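Local coordinates for protein DNA replication factor Cdt1 (Mus musculus, PDB 3A4C) that licenses DNA replication, cooperating with CDC6 and the origin recognition complex to load the MCM complex onto DNA in G1, and promotes stable kinetochore-microtubule attachments in mitosis, at residues E17-L22 with P68-L73; L34-V39 with K58-L63; R23-S28 with C40-D45. All blocks are in the same frame, centred on the assembly; numbering follows the deposited sequence.

Interaction 1. Residues E17-L22 with P68-L73; sequences ELARVL and PDWLSL
Leu-22 and Ala-19 on helix 3-27 meet the indole of Trp-70 and the tip of Leu-71 in the core of the winged-helix C-terminal domain of Cdt1, where the first helix packs against the wing sheet. Carbon CH2 of Trp-70 is the hub. Trp-70 CH2 lies 3.8 Å from Leu-22 CD2. Trp-70 CH2 is also 3.7 Å from the carbonyl oxygen Ala-19 O, which sits at the ring edge near its plane. Ala-19 CB reaches the same corner, 4.1 Å from Trp-70 CH2. Leu-22 and Trp-70 reach out to each other from facing sides, and the methyl approaches the ring obliquely. Trp-70 CG stands anti to the main-chain nitrogen (chi1 179°), which carries the six-membered ring away from its own backbone toward the helix. Further out, Leu-84 and Val-88 pack on the indole, while a backbone hydrogen bond with Asp-85, just past strand 79-84, holds Trp-70 beside the wing hairpin. Leu-71, just entering strand 71-76, is backed by Leu-63 and Val-82. Its two methyls both close on a single Leu-22 branch: Leu-71 CD2 lies 3.9 Å and Leu-71 CD1 4.0 Å from Leu-22 CD2.

Interaction 2. Residues L34-V39 with K58-L63; sequences LTMEVV and KHLVLL
Met-36, Val-39 and Leu-60 form a wholly apolar helix-to-helix contact in the interior of the winged-helix domain, joining the two helices of its helix-turn-helix, 36-45 and 53-66. The second of these occupies the place that serves as the recognition helix in many DNA-binding relatives. Leu-60 is the centre: it points at the other helix and is touched at its root and at one branch. At the root, Leu-60 CB is only 3.4 Å from Met-36 CE; at the branch, Leu-60 CD2 meets Val-39 CG1 at 3.5 Å. Both carbon pairs are closer than ordinary van der Waals contact, a sign of tight packing. Met-36 SD also lies 3.5 Å from Leu-60 CD2, and the thioether runs alongside the leucine, the two chains pointing opposite ways. Met-36 leaves its backbone obliquely, yet a bend at chi2 (-68°) followed by an extended last torsion sends the terminal methyl across to helix 53-66. There Met-36 CE also touches Val-61 CG2 at 4.0 Å, toward the outer margin of the contact. At the start of helix 36-45, Thr-35 is the N-cap residue; its OG1 accepts from Val-38 N at 3.2 Å with an N-H...O angle of 160°. Met-36 is the first residue after this cap. Around the contact, the backbones of Leu-34 and Met-36 are hydrogen-bonded to Val-82 and Thr-80 of strand 79-84, and Val-82 packs on both Met-36 and Val-39. Leu-22 of helix 3-27 lies against Val-39, while Cys-40 and Met-43 continue the cover of Leu-60 along helix 36-45. Val-39 thus sits between helix 3-27 and strand 79-84, and Leu-60 lies against helix 36-45.

Interaction 3. Residues R23-S28 with C40-D45; sequences RNVFVS and CARMVD
Val-25, near the end of helix 3-27, packs against Arg-42 and Met-43 of helix 36-45, joining the first and second helices of the winged-helix fold. The backbones come close, with Val-25 CA 6.8 Å from Arg-42 CA, and Val-25 contributes the largest share of the buried surface. Its two methyls straddle the root of the arginine. Val-25 CG1 and Val-25 CG2 each lie 4.0 Å from Arg-42 CB, and CG1 follows the chain outward to Arg-42 CD at 3.9 Å. The arginine therefore offers its aliphatic stem, not its charge, to the valine. Arg-42 CG sits beside its own backbone nitrogen (chi1 -69°), and from there the chain runs extended to NE; this lays the methylenes along Val-25 and carries the guanidinium past the apolar patch. Beyond it, NH1 forms a salt bridge with Glu-29, in the link between helix 3-27 and strand 33-35, so the charged end has an acidic partner at the margin of the contact. Leu-34 of that strand also touches both Val-25 and Arg-42. Met-43 has a smaller share, its CG lying 4.3 Å from Val-25 CG2. The rest of this buried side chain turns at its last torsion (chi3 75°) and packs among Leu-18, Val-21 and Leu-22 on the preceding turns of helix 3-27, extending the helix pairing inward. No direct hydrogen bond crosses between 23-28 and 40-45, but one water does bridge them. It donates to the carbonyl oxygen Val-25 O at 2.7 Å, an atom that also takes a weak bond from Ser-28 N, and the same water accepts from Arg-42 NH1 at 2.9 Å.

How the interactions relate
All three contacts are mainly apolar and share the elements of one small winged-helix domain. Interactions 1 and 3 both use helix 3-27, one turning it to the wing sheet and the other to helix 36-45, which interaction 2 in turn couples to helix 53-66. Interactions 1 and 2 are nearer the centre of the chain and almost wholly hydrocarbon in character, their centres about 8 Å apart and in touch through Leu-22 CD1 and Val-39 CG1 (3.7 Å). Interaction 3 lies farther out, and there a charged side chain and a bridging water enter. Met-43 links it inward, packing on Leu-18 and Leu-22 of interaction 1 and Leu-60 of interaction 2.

Interaction 1. Residues E17-L22 with P68-L73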
ATOM      1  N   GLU A  17      -5.657   4.602   5.105  1.00 11.99           N
ATOM      2  CA  GLU A  17      -6.053   3.491   5.970  1.00 13.59           C
ATOM      3  C   GLU A  17      -5.342   2.205   5.603  1.00 12.76           C
ATOM      4  O   GLU A  17      -4.906   1.467   6.484  1.00 12.03           O
ATOM      5  CB  GLU A  17      -7.570   3.288   5.963  1.00 16.38           C
ATOM      6  CG  GLU A  17      -8.290   4.326   6.822  1.00 24.07           C
ATOM      7  CD  GLU A  17      -9.776   4.077   6.938  1.00 26.73           C
ATOM      8  OE1 GLU A  17     -10.298   3.243   6.166  1.00 35.51           O
ATOM      9  OE2 GLU A  17     -10.420   4.714   7.808  1.00 33.06           O
ATOM     10  N   LEU A  18      -5.232   1.932   4.303  1.00 11.73           N
ATOM     11  CA  LEU A  18      -4.504   0.752   3.839  1.00 13.18           C
ATOM     12  C   LEU A  18      -3.034   0.775   4.252  1.00  9.21           C
ATOM     13  O   LEU A  18      -2.446  -0.265   4.537  1.00  9.59           O
ATOM     14  CB  LEU A  18      -4.634   0.601   2.322  1.00 13.98           C
ATOM     15  CG  LEU A  18      -5.638  -0.428   1.788  1.00 23.35           C
ATOM     16  CD1 LEU A  18      -6.712  -0.792   2.788  1.00 16.93           C
ATOM     17  CD2 LEU A  18      -6.253  -0.006   0.444  1.00 12.84           C
ATOM     18  N   ALA A  19      -2.434   1.959   4.280  1.00 10.00           N
ATOM     19  CA  ALA A  19      -1.046   2.071   4.704  1.00 12.21           C
ATOM     20  C   ALA A  19      -0.887   1.648   6.158  1.00  9.78           C
ATOM     21  O   ALA A  19       0.113   1.047   6.529  1.00  9.92           O
ATOM     22  CB  ALA A  19      -0.543   3.481   4.504  1.00 11.81           C
ATOM     23  N   ARG A  20      -1.869   1.983   6.985  1.00 11.41           N
ATOM     24  CA  ARG A  20      -1.818   1.588   8.382  1.00 11.17           C
ATOM     25  C   ARG A  20      -2.005   0.094   8.518  1.00 11.03           C
ATOM     26  O   ARG A  20      -1.325  -0.544   9.315  1.00 10.89           O
ATOM     27  CB  ARG A  20      -2.856   2.330   9.227  1.00 12.23           C
ATOM     28  CG  ARG A  20      -2.704   2.035  10.728  1.00 14.40           C
ATOM     29  CD  ARG A  20      -3.480   3.022  11.586  1.00 20.89           C
ATOM     30  NE  ARG A  20      -3.319   4.382  11.079  1.00 23.78           N
ATOM     31  CZ  ARG A  20      -2.345   5.209  11.434  1.00 26.22           C
ATOM     32  NH1 ARG A  20      -1.434   4.829  12.325  1.00 31.35           N
ATOM     33  NH2 ARG A  20      -2.286   6.423  10.895  1.00 26.82           N
ATOM     34  N   VAL A  21      -2.932  -0.466   7.742  1.00  9.36           N
ATOM     35  CA  VAL A  21      -3.142  -1.911   7.751  1.00 11.30           C
ATOM     36  C   VAL A  21      -1.845  -2.599   7.329  1.00 13.24           C
ATOM     37  O   VAL A  21      -1.401  -3.556   7.954  1.00 13.02           O
ATOM     38  CB  VAL A  21      -4.285  -2.347   6.801  1.00  9.40           C
ATOM     39  CG1 VAL A  21      -4.368  -3.876   6.721  1.00 11.12           C
ATOM     40  CG2 VAL A  21      -5.626  -1.786   7.271  1.00 10.88           C
ATOM     41  N   LEU A  22      -1.233  -2.102   6.262  1.00 10.52           N
ATOM     42  CA  LEU A  22       0.054  -2.642   5.821  1.00  9.77           C
ATOM     43  C   LEU A  22       1.104  -2.593   6.938  1.00 12.24           C
ATOM     44  O   LEU A  22       1.804  -3.577   7.205  1.00 12.79           O
ATOM     45  CB  LEU A  22       0.560  -1.843   4.618  1.00 10.43           C
ATOM     46  CG  LEU A  22       1.922  -2.266   4.079  1.00 13.19           C
ATOM     47  CD1 LEU A  22       1.877  -3.736   3.729  1.00 12.40           C
ATOM     48  CD2 LEU A  22       2.304  -1.431   2.858  1.00 13.20           C
ATOM     49  N   PRO A  68       7.800   5.539  -2.656  1.00 17.84           N
ATOM     50  CA  PRO A  68       8.857   4.597  -3.038  1.00 13.27           C
ATOM     51  C   PRO A  68       9.985   4.493  -2.007  1.00 19.15           C
ATOM     52  O   PRO A  68      10.675   3.475  -1.974  1.00 19.76           O
ATOM     53  CB  PRO A  68       9.392   5.199  -4.343  1.00 20.25           C
ATOM     54  CG  PRO A  68       9.098   6.664  -4.201  1.00 19.74           C
ATOM     55  CD  PRO A  68       7.718   6.660  -3.609  1.00 16.46           C
ATOM     56  N   ASP A  69      10.179   5.521  -1.192  1.00 19.55           N
ATOM     57  CA  ASP A  69      11.209   5.478  -0.158  1.00 22.15           C
ATOM     58  C   ASP A  69      10.783   4.627   1.038  1.00 22.72           C
ATOM     59  O   ASP A  69      11.607   4.233   1.863  1.00 23.85           O
ATOM     60  CB  ASP A  69      11.573   6.888   0.299  1.00 27.13           C
ATOM     61  CG  ASP A  69      12.371   7.645  -0.743  1.00 27.24           C
ATOM     62  OD1 ASP A  69      12.884   6.999  -1.684  1.00 32.05           O
ATOM     63  OD2 ASP A  69      12.483   8.883  -0.621  1.00 36.94           O
ATOM     64  N   TRP A  70       9.489   4.347   1.131  1.00 16.96           N
ATOM     65  CA  TRP A  70       8.976   3.524   2.214  1.00 15.29           C
ATOM     66  C   TRP A  70       8.775   2.094   1.746  1.00 15.69           C
ATOM     67  O   TRP A  70       9.256   1.152   2.367  1.00 19.56           O
ATOM     68  CB  TRP A  70       7.641   4.084   2.710  1.00 14.85           C
ATOM     69  CG  TRP A  70       7.012   3.286   3.802  1.00 18.73           C
ATOM     70  CD1 TRP A  70       7.618   2.815   4.925  1.00 19.08           C
ATOM     71  CD2 TRP A  70       5.633   2.892   3.893  1.00 17.14           C
ATOM     72  NE1 TRP A  70       6.706   2.142   5.710  1.00 18.99           N
ATOM     73  CE2 TRP A  70       5.481   2.180   5.097  1.00 16.61           C
ATOM     74  CE3 TRP A  70       4.517   3.074   3.070  1.00 16.04           C
ATOM     75  CZ2 TRP A  70       4.257   1.645   5.500  1.00 15.74           C
ATOM     76  CZ3 TRP A  70       3.298   2.544   3.474  1.00 16.86           C
ATOM     77  CH2 TRP A  70       3.180   1.840   4.677  1.00 18.00           C
ATOM     78  N   LEU A  71       8.058   1.948   0.638  1.00 15.01           N
ATOM     79  CA  LEU A  71       7.603   0.646   0.167  1.00 13.91           C
ATOM     80  C   LEU A  71       8.336   0.225  -1.097  1.00 22.48           C
ATOM     81  O   LEU A  71       8.210   0.869  -2.136  1.00 22.41           O
ATOM     82  CB  LEU A  71       6.098   0.710  -0.106  1.00 17.92           C
ATOM     83  CG  LEU A  71       5.338  -0.572  -0.439  1.00 22.08           C
ATOM     84  CD1 LEU A  71       5.611  -1.631   0.584  1.00 24.15           C
ATOM     85  CD2 LEU A  71       3.848  -0.269  -0.480  1.00 18.60           C
ATOM     86  N   SER A  72       9.090  -0.868  -1.000  1.00 15.80           N
ATOM     87  CA  SER A  72       9.877  -1.373  -2.114  1.00 16.74           C
ATOM     88  C   SER A  72       9.325  -2.729  -2.568  1.00 16.46           C
ATOM     89  O   SER A  72       8.863  -3.521  -1.750  1.00 15.68           O
ATOM     90  CB  SER A  72      11.338  -1.521  -1.668  1.00 22.29           C
ATOM     91  OG  SER A  72      12.228  -1.286  -2.741  1.00 42.47           O
ATOM     92  N   LEU A  73       9.360  -2.981  -3.873  1.00 12.73           N
ATOM     93  CA  LEU A  73       8.942  -4.263  -4.433  1.00 11.43           C
ATOM     94  C   LEU A  73      10.122  -4.874  -5.164  1.00 16.08           C
ATOM     95  O   LEU A  73      10.789  -4.189  -5.937  1.00 17.46           O
ATOM     96  CB  LEU A  73       7.807  -4.059  -5.423  1.00 14.63           C
ATOM     97  CG  LEU A  73       6.588  -3.327  -4.878  1.00 14.63           C
ATOM     98  CD1 LEU A  73       5.658  -2.965  -6.018  1.00 12.66           C
ATOM     99  CD2 LEU A  73       5.891  -4.223  -3.880  1.00 15.94           C
TER

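Interaction 2. Residues L34-V39 with K58-L63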
ATOM      1  N   LEU A  34       7.813  -9.803   2.875  1.00 13.27           N
ATOM      2  CA  LEU A  34       6.780 -10.801   2.629  1.00 13.27           C
ATOM      3  C   LEU A  34       6.433 -10.759   1.153  1.00 10.71           C
ATOM      4  O   LEU A  34       6.537  -9.709   0.534  1.00 12.69           O
ATOM      5  CB  LEU A  34       5.521 -10.487   3.439  1.00 11.01           C
ATOM      6  CG  LEU A  34       5.595 -10.586   4.962  1.00 15.08           C
ATOM      7  CD1 LEU A  34       4.332  -9.968   5.561  1.00 15.04           C
ATOM      8  CD2 LEU A  34       5.774 -12.031   5.389  1.00 12.97           C
ATOM      9  N   THR A  35       6.010 -11.886   0.581  1.00 11.21           N
ATOM     10  CA  THR A  35       5.572 -11.874  -0.810  1.00 12.61           C
ATOM     11  C   THR A  35       4.287 -11.068  -0.933  1.00 13.57           C
ATOM     12  O   THR A  35       3.506 -11.000   0.017  1.00 12.53           O
ATOM     13  CB  THR A  35       5.331 -13.288  -1.358  1.00 14.04           C
ATOM     14  OG1 THR A  35       4.205 -13.871  -0.689  1.00 14.57           O
ATOM     15  CG2 THR A  35       6.572 -14.161  -1.142  1.00 14.26           C
ATOM     16  N   MET A  36       4.092 -10.449  -2.094  1.00 11.69           N
ATOM     17  CA  MET A  36       2.877  -9.696  -2.406  1.00 12.37           C
ATOM     18  C   MET A  36       1.624 -10.511  -2.170  1.00 14.04           C
ATOM     19  O   MET A  36       0.645 -10.010  -1.633  1.00 12.92           O
ATOM     20  CB  MET A  36       2.887  -9.253  -3.863  1.00 16.29           C
ATOM     21  CG  MET A  36       3.073  -7.786  -4.057  1.00 33.52           C
ATOM     22  SD  MET A  36       1.616  -6.915  -3.459  1.00 26.72           S
ATOM     23  CE  MET A  36       1.970  -5.311  -4.169  1.00 29.20           C
ATOM     24  N   GLU A  37       1.643 -11.766  -2.600  1.00 14.42           N
ATOM     25  CA  GLU A  37       0.512 -12.650  -2.364  1.00 15.68           C
ATOM     26  C   GLU A  37       0.163 -12.729  -0.878  1.00 14.25           C
ATOM     27  O   GLU A  37      -0.999 -12.582  -0.497  1.00 15.11           O
ATOM     28  CB  GLU A  37       0.817 -14.048  -2.900  1.00 16.86           C
ATOM     29  CG  GLU A  37      -0.356 -14.994  -2.812  1.00 24.30           C
ATOM     30  CD  GLU A  37      -0.206 -16.181  -3.738  1.00 30.23           C
ATOM     31  OE1 GLU A  37      -1.138 -17.008  -3.798  1.00 37.71           O
ATOM     32  OE2 GLU A  37       0.844 -16.283  -4.408  1.00 28.79           O
ATOM     33  N   VAL A  38       1.167 -12.975  -0.042  1.00 12.60           N
ATOM     34  CA  VAL A  38       0.943 -13.095   1.393  1.00 12.23           C
ATOM     35  C   VAL A  38       0.453 -11.782   1.983  1.00 13.71           C
ATOM     36  O   VAL A  38      -0.500 -11.760   2.779  1.00 12.33           O
ATOM     37  CB  VAL A  38       2.209 -13.567   2.131  1.00 14.57           C
ATOM     38  CG1 VAL A  38       2.071 -13.344   3.637  1.00 14.02           C
ATOM     39  CG2 VAL A  38       2.465 -15.039   1.834  1.00 14.24           C
ATOM     40  N   VAL A  39       1.094 -10.689   1.585  1.00 12.18           N
ATOM     41  CA  VAL A  39       0.746  -9.380   2.131  1.00 13.14           C
ATOM     42  C   VAL A  39      -0.705  -9.066   1.809  1.00 12.75           C
ATOM     43  O   VAL A  39      -1.457  -8.601   2.669  1.00 12.10           O
ATOM     44  CB  VAL A  39       1.638  -8.263   1.553  1.00 12.38           C
ATOM     45  CG1 VAL A  39       1.106  -6.899   1.967  1.00 12.47           C
ATOM     46  CG2 VAL A  39       3.085  -8.443   2.002  1.00 13.09           C
ATOM     47  N   LYS A  58      -3.423  -4.051  -6.392  1.00 11.35           N
ATOM     48  CA  LYS A  58      -3.437  -2.805  -7.144  1.00 12.68           C
ATOM     49  C   LYS A  58      -3.200  -1.596  -6.231  1.00 14.22           C
ATOM     50  O   LYS A  58      -2.453  -0.688  -6.581  1.00 12.70           O
ATOM     51  CB  LYS A  58      -4.755  -2.659  -7.901  1.00 15.46           C
ATOM     52  CG  LYS A  58      -4.886  -3.584  -9.113  1.00 17.44           C
ATOM     53  CD  LYS A  58      -6.263  -3.418  -9.753  1.00 21.89           C
ATOM     54  CE  LYS A  58      -6.529  -4.488 -10.801  1.00 29.96           C
ATOM     55  NZ  LYS A  58      -5.542  -4.410 -11.910  1.00 32.56           N
ATOM     56  N   HIS A  59      -3.824  -1.595  -5.057  1.00  9.87           N
ATOM     57  CA  HIS A  59      -3.645  -0.491  -4.107  1.00  8.54           C
ATOM     58  C   HIS A  59      -2.247  -0.448  -3.518  1.00 10.18           C
ATOM     59  O   HIS A  59      -1.712   0.629  -3.255  1.00 11.27           O
ATOM     60  CB  HIS A  59      -4.672  -0.567  -2.979  1.00 10.51           C
ATOM     61  CG  HIS A  59      -6.058  -0.232  -3.415  1.00 11.79           C
ATOM     62  ND1 HIS A  59      -6.797  -1.061  -4.231  1.00 14.92           N
ATOM     63  CD2 HIS A  59      -6.835   0.849  -3.167  1.00 13.83           C
ATOM     64  CE1 HIS A  59      -7.975  -0.507  -4.461  1.00 15.44           C
ATOM     65  NE2 HIS A  59      -8.021   0.653  -3.829  1.00 13.10           N
ATOM     66  N   LEU A  60      -1.683  -1.618  -3.258  1.00 10.08           N
ATOM     67  CA  LEU A  60      -0.328  -1.700  -2.723  1.00 11.62           C
ATOM     68  C   LEU A  60       0.666  -1.163  -3.729  1.00 10.97           C
ATOM     69  O   LEU A  60       1.641  -0.524  -3.359  1.00 10.08           O
ATOM     70  CB  LEU A  60       0.044  -3.146  -2.395  1.00 13.92           C
ATOM     71  CG  LEU A  60      -0.223  -3.630  -0.972  1.00 23.96           C
ATOM     72  CD1 LEU A  60      -1.657  -3.361  -0.613  1.00 26.98           C
ATOM     73  CD2 LEU A  60       0.093  -5.107  -0.855  1.00 22.79           C
ATOM     74  N   VAL A  61       0.433  -1.461  -5.005  1.00 10.25           N
ATOM     75  CA  VAL A  61       1.296  -0.949  -6.060  1.00  8.35           C
ATOM     76  C   VAL A  61       1.193   0.570  -6.143  1.00 10.54           C
ATOM     77  O   VAL A  61       2.198   1.257  -6.313  1.00 10.79           O
ATOM     78  CB  VAL A  61       0.960  -1.578  -7.418  1.00 12.12           C
ATOM     79  CG1 VAL A  61       1.603  -0.776  -8.542  1.00 13.77           C
ATOM     80  CG2 VAL A  61       1.439  -3.033  -7.459  1.00 13.88           C
ATOM     81  N   LEU A  62      -0.020   1.104  -6.018  1.00  9.76           N
ATOM     82  CA  LEU A  62      -0.191   2.559  -5.968  1.00 10.21           C
ATOM     83  C   LEU A  62       0.609   3.153  -4.816  1.00 12.31           C
ATOM     84  O   LEU A  62       1.259   4.182  -4.960  1.00 14.27           O
ATOM     85  CB  LEU A  62      -1.664   2.926  -5.804  1.00 12.10           C
ATOM     86  CG  LEU A  62      -2.598   2.667  -6.981  1.00 18.67           C
ATOM     87  CD1 LEU A  62      -3.940   3.379  -6.723  1.00 21.79           C
ATOM     88  CD2 LEU A  62      -1.974   3.167  -8.265  1.00 17.60           C
ATOM     89  N   LEU A  63       0.565   2.491  -3.667  1.00 10.33           N
ATOM     90  CA  LEU A  63       1.295   2.945  -2.487  1.00  9.13           C
ATOM     91  C   LEU A  63       2.805   2.923  -2.740  1.00 12.44           C
ATOM     92  O   LEU A  63       3.543   3.821  -2.315  1.00 10.93           O
ATOM     93  CB  LEU A  63       0.946   2.013  -1.328  1.00 17.54           C
ATOM     94  CG  LEU A  63       0.766   2.470   0.114  1.00 19.07           C
ATOM     95  CD1 LEU A  63       0.173   3.883   0.236  1.00 14.38           C
ATOM     96  CD2 LEU A  63      -0.104   1.424   0.817  1.00 18.32           C
TER

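Interaction 3. Residues R23-S28 with C40-D45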
ATOM      1  N   ARG A  23       1.236  -1.440   7.586  1.00 10.87           N
ATOM      2  CA  ARG A  23       2.249  -1.320   8.623  1.00 13.02           C
ATOM      3  C   ARG A  23       1.988  -2.308   9.758  1.00 14.29           C
ATOM      4  O   ARG A  23       2.911  -2.929  10.278  1.00 14.31           O
ATOM      5  CB  ARG A  23       2.339   0.101   9.178  1.00 16.46           C
ATOM      6  CG  ARG A  23       3.634   0.290   9.962  1.00 27.00           C
ATOM      7  CD  ARG A  23       3.450   1.131  11.193  1.00 35.22           C
ATOM      8  NE  ARG A  23       2.139   0.928  11.801  1.00 37.93           N
ATOM      9  CZ  ARG A  23       1.714   1.601  12.862  1.00 31.60           C
ATOM     10  NH1 ARG A  23       2.511   2.500  13.423  1.00 37.69           N
ATOM     11  NH2 ARG A  23       0.503   1.385  13.360  1.00 27.18           N
ATOM     12  N   ASN A  24       0.728  -2.456  10.136  1.00 13.30           N
ATOM     13  CA  ASN A  24       0.378  -3.398  11.197  1.00 14.77           C
ATOM     14  C   ASN A  24       0.679  -4.852  10.857  1.00 17.29           C
ATOM     15  O   ASN A  24       1.080  -5.623  11.727  1.00 15.26           O
ATOM     16  CB  ASN A  24      -1.077  -3.226  11.608  1.00 13.92           C
ATOM     17  CG  ASN A  24      -1.250  -2.111  12.619  1.00 20.00           C
ATOM     18  OD1 ASN A  24      -2.220  -2.082  13.376  1.00 28.12           O
ATOM     19  ND2 ASN A  24      -0.296  -1.193  12.644  1.00 17.78           N
ATOM     20  N   VAL A  25       0.480  -5.223   9.597  1.00 13.70           N
ATOM     21  CA  VAL A  25       0.845  -6.561   9.136  1.00 11.87           C
ATOM     22  C   VAL A  25       2.343  -6.790   9.325  1.00 13.54           C
ATOM     23  O   VAL A  25       2.771  -7.849   9.795  1.00 13.23           O
ATOM     24  CB  VAL A  25       0.457  -6.772   7.661  1.00 14.68           C
ATOM     25  CG1 VAL A  25       1.191  -7.991   7.071  1.00 14.38           C
ATOM     26  CG2 VAL A  25      -1.051  -6.943   7.545  1.00 12.58           C
ATOM     27  N   PHE A  26       3.140  -5.790   8.969  1.00 12.01           N
ATOM     28  CA  PHE A  26       4.581  -5.920   9.123  1.00 14.19           C
ATOM     29  C   PHE A  26       5.043  -5.835  10.573  1.00 15.88           C
ATOM     30  O   PHE A  26       6.025  -6.465  10.939  1.00 20.10           O
ATOM     31  CB  PHE A  26       5.334  -4.931   8.228  1.00 15.44           C
ATOM     32  CG  PHE A  26       5.561  -5.453   6.844  1.00 16.59           C
ATOM     33  CD1 PHE A  26       4.564  -5.374   5.891  1.00 12.91           C
ATOM     34  CD2 PHE A  26       6.755  -6.077   6.513  1.00 19.91           C
ATOM     35  CE1 PHE A  26       4.769  -5.882   4.613  1.00 15.62           C
ATOM     36  CE2 PHE A  26       6.968  -6.580   5.240  1.00 18.95           C
ATOM     37  CZ  PHE A  26       5.975  -6.484   4.290  1.00 16.56           C
ATOM     38  N   VAL A  27       4.339  -5.068  11.395  1.00 17.15           N
ATOM     39  CA  VAL A  27       4.664  -5.015  12.821  1.00 18.89           C
ATOM     40  C   VAL A  27       4.510  -6.386  13.472  1.00 22.81           C
ATOM     41  O   VAL A  27       5.276  -6.760  14.360  1.00 24.74           O
ATOM     42  CB  VAL A  27       3.816  -3.965  13.557  1.00 22.33           C
ATOM     43  CG1 VAL A  27       3.811  -4.231  15.063  1.00 28.77           C
ATOM     44  CG2 VAL A  27       4.356  -2.579  13.258  1.00 21.40           C
ATOM     45  N   SER A  28       3.530  -7.142  13.001  1.00 19.42           N
ATOM     46  CA  SER A  28       3.246  -8.460  13.547  1.00 21.34           C
ATOM     47  C   SER A  28       4.113  -9.543  12.916  1.00 25.75           C
ATOM     48  O   SER A  28       4.067 -10.698  13.332  1.00 28.30           O
ATOM     49  CB  SER A  28       1.771  -8.804  13.333  1.00 22.30           C
ATOM     50  OG  SER A  28       1.489 -10.117  13.776  1.00 28.57           O
ATOM     51  N   CYS A  40      -1.105  -9.325   0.569  1.00 10.29           N
ATOM     52  CA  CYS A  40      -2.469  -9.001   0.153  1.00 14.27           C
ATOM     53  C   CYS A  40      -3.481  -9.837   0.920  1.00 12.27           C
ATOM     54  O   CYS A  40      -4.538  -9.340   1.303  1.00 12.05           O
ATOM     55  CB  CYS A  40      -2.655  -9.202  -1.350  1.00 14.24           C
ATOM     56  SG  CYS A  40      -1.849  -7.923  -2.331  1.00 17.22           S
ATOM     57  N   ALA A  41      -3.162 -11.111   1.123  1.00 11.34           N
ATOM     58  CA  ALA A  41      -4.038 -11.999   1.887  1.00 11.21           C
ATOM     59  C   ALA A  41      -4.169 -11.512   3.325  1.00 13.56           C
ATOM     60  O   ALA A  41      -5.260 -11.498   3.895  1.00 14.77           O
ATOM     61  CB  ALA A  41      -3.512 -13.427   1.848  1.00 13.38           C
ATOM     62  N   ARG A  42      -3.060 -11.092   3.914  1.00 11.38           N
ATOM     63  CA  ARG A  42      -3.099 -10.601   5.284  1.00 12.52           C
ATOM     64  C   ARG A  42      -3.829  -9.261   5.391  1.00 14.38           C
ATOM     65  O   ARG A  42      -4.542  -9.007   6.361  1.00 13.51           O
ATOM     66  CB  ARG A  42      -1.683 -10.493   5.845  1.00 12.52           C
ATOM     67  CG  ARG A  42      -1.059 -11.846   6.065  1.00 13.36           C
ATOM     68  CD  ARG A  42       0.277 -11.758   6.760  1.00 13.59           C
ATOM     69  NE  ARG A  42       0.958 -13.049   6.685  1.00 14.00           N
ATOM     70  CZ  ARG A  42       2.143 -13.305   7.223  1.00 15.54           C
ATOM     71  NH1 ARG A  42       2.780 -12.369   7.907  1.00 13.42           N
ATOM     72  NH2 ARG A  42       2.686 -14.501   7.077  1.00 12.96           N
ATOM     73  N   MET A  43      -3.654  -8.405   4.392  1.00 10.18           N
ATOM     74  CA  MET A  43      -4.297  -7.101   4.422  1.00 11.81           C
ATOM     75  C   MET A  43      -5.807  -7.221   4.271  1.00 11.17           C
ATOM     76  O   MET A  43      -6.555  -6.609   5.016  1.00  9.55           O
ATOM     77  CB  MET A  43      -3.725  -6.193   3.337  1.00 10.12           C
ATOM     78  CG  MET A  43      -2.331  -5.674   3.690  1.00 13.44           C
ATOM     79  SD  MET A  43      -1.724  -4.527   2.464  1.00 18.31           S
ATOM     80  CE  MET A  43      -2.696  -3.062   2.863  1.00 15.92           C
ATOM     81  N   VAL A  44      -6.267  -8.009   3.308  1.00 10.48           N
ATOM     82  CA  VAL A  44      -7.707  -8.157   3.156  1.00  9.27           C
ATOM     83  C   VAL A  44      -8.316  -8.787   4.411  1.00 11.69           C
ATOM     84  O   VAL A  44      -9.423  -8.442   4.807  1.00 14.49           O
ATOM     85  CB  VAL A  44      -8.085  -8.951   1.896  1.00 13.64           C
ATOM     86  CG1 VAL A  44      -7.633  -8.197   0.643  1.00 12.28           C
ATOM     87  CG2 VAL A  44      -7.492 -10.349   1.939  1.00 21.43           C
ATOM     88  N   ASP A  45      -7.582  -9.692   5.052  1.00 10.33           N
ATOM     89  CA  ASP A  45      -8.100 -10.365   6.248  1.00 11.10           C
ATOM     90  C   ASP A  45      -8.016  -9.510   7.509  1.00 12.11           C
ATOM     91  O   ASP A  45      -8.571  -9.878   8.544  1.00 15.39           O
ATOM     92  CB  ASP A  45      -7.317 -11.638   6.518  1.00  9.91           C
ATOM     93  CG  ASP A  45      -7.654 -12.752   5.571  1.00 14.12           C
ATOM     94  OD1 ASP A  45      -8.494 -12.558   4.666  1.00 12.04           O
ATOM     95  OD2 ASP A  45      -7.069 -13.837   5.751  1.00 16.94           O
TER
HETATM   96  O   HOH W   1       1.615 -10.253   9.540  1.00 16.55           O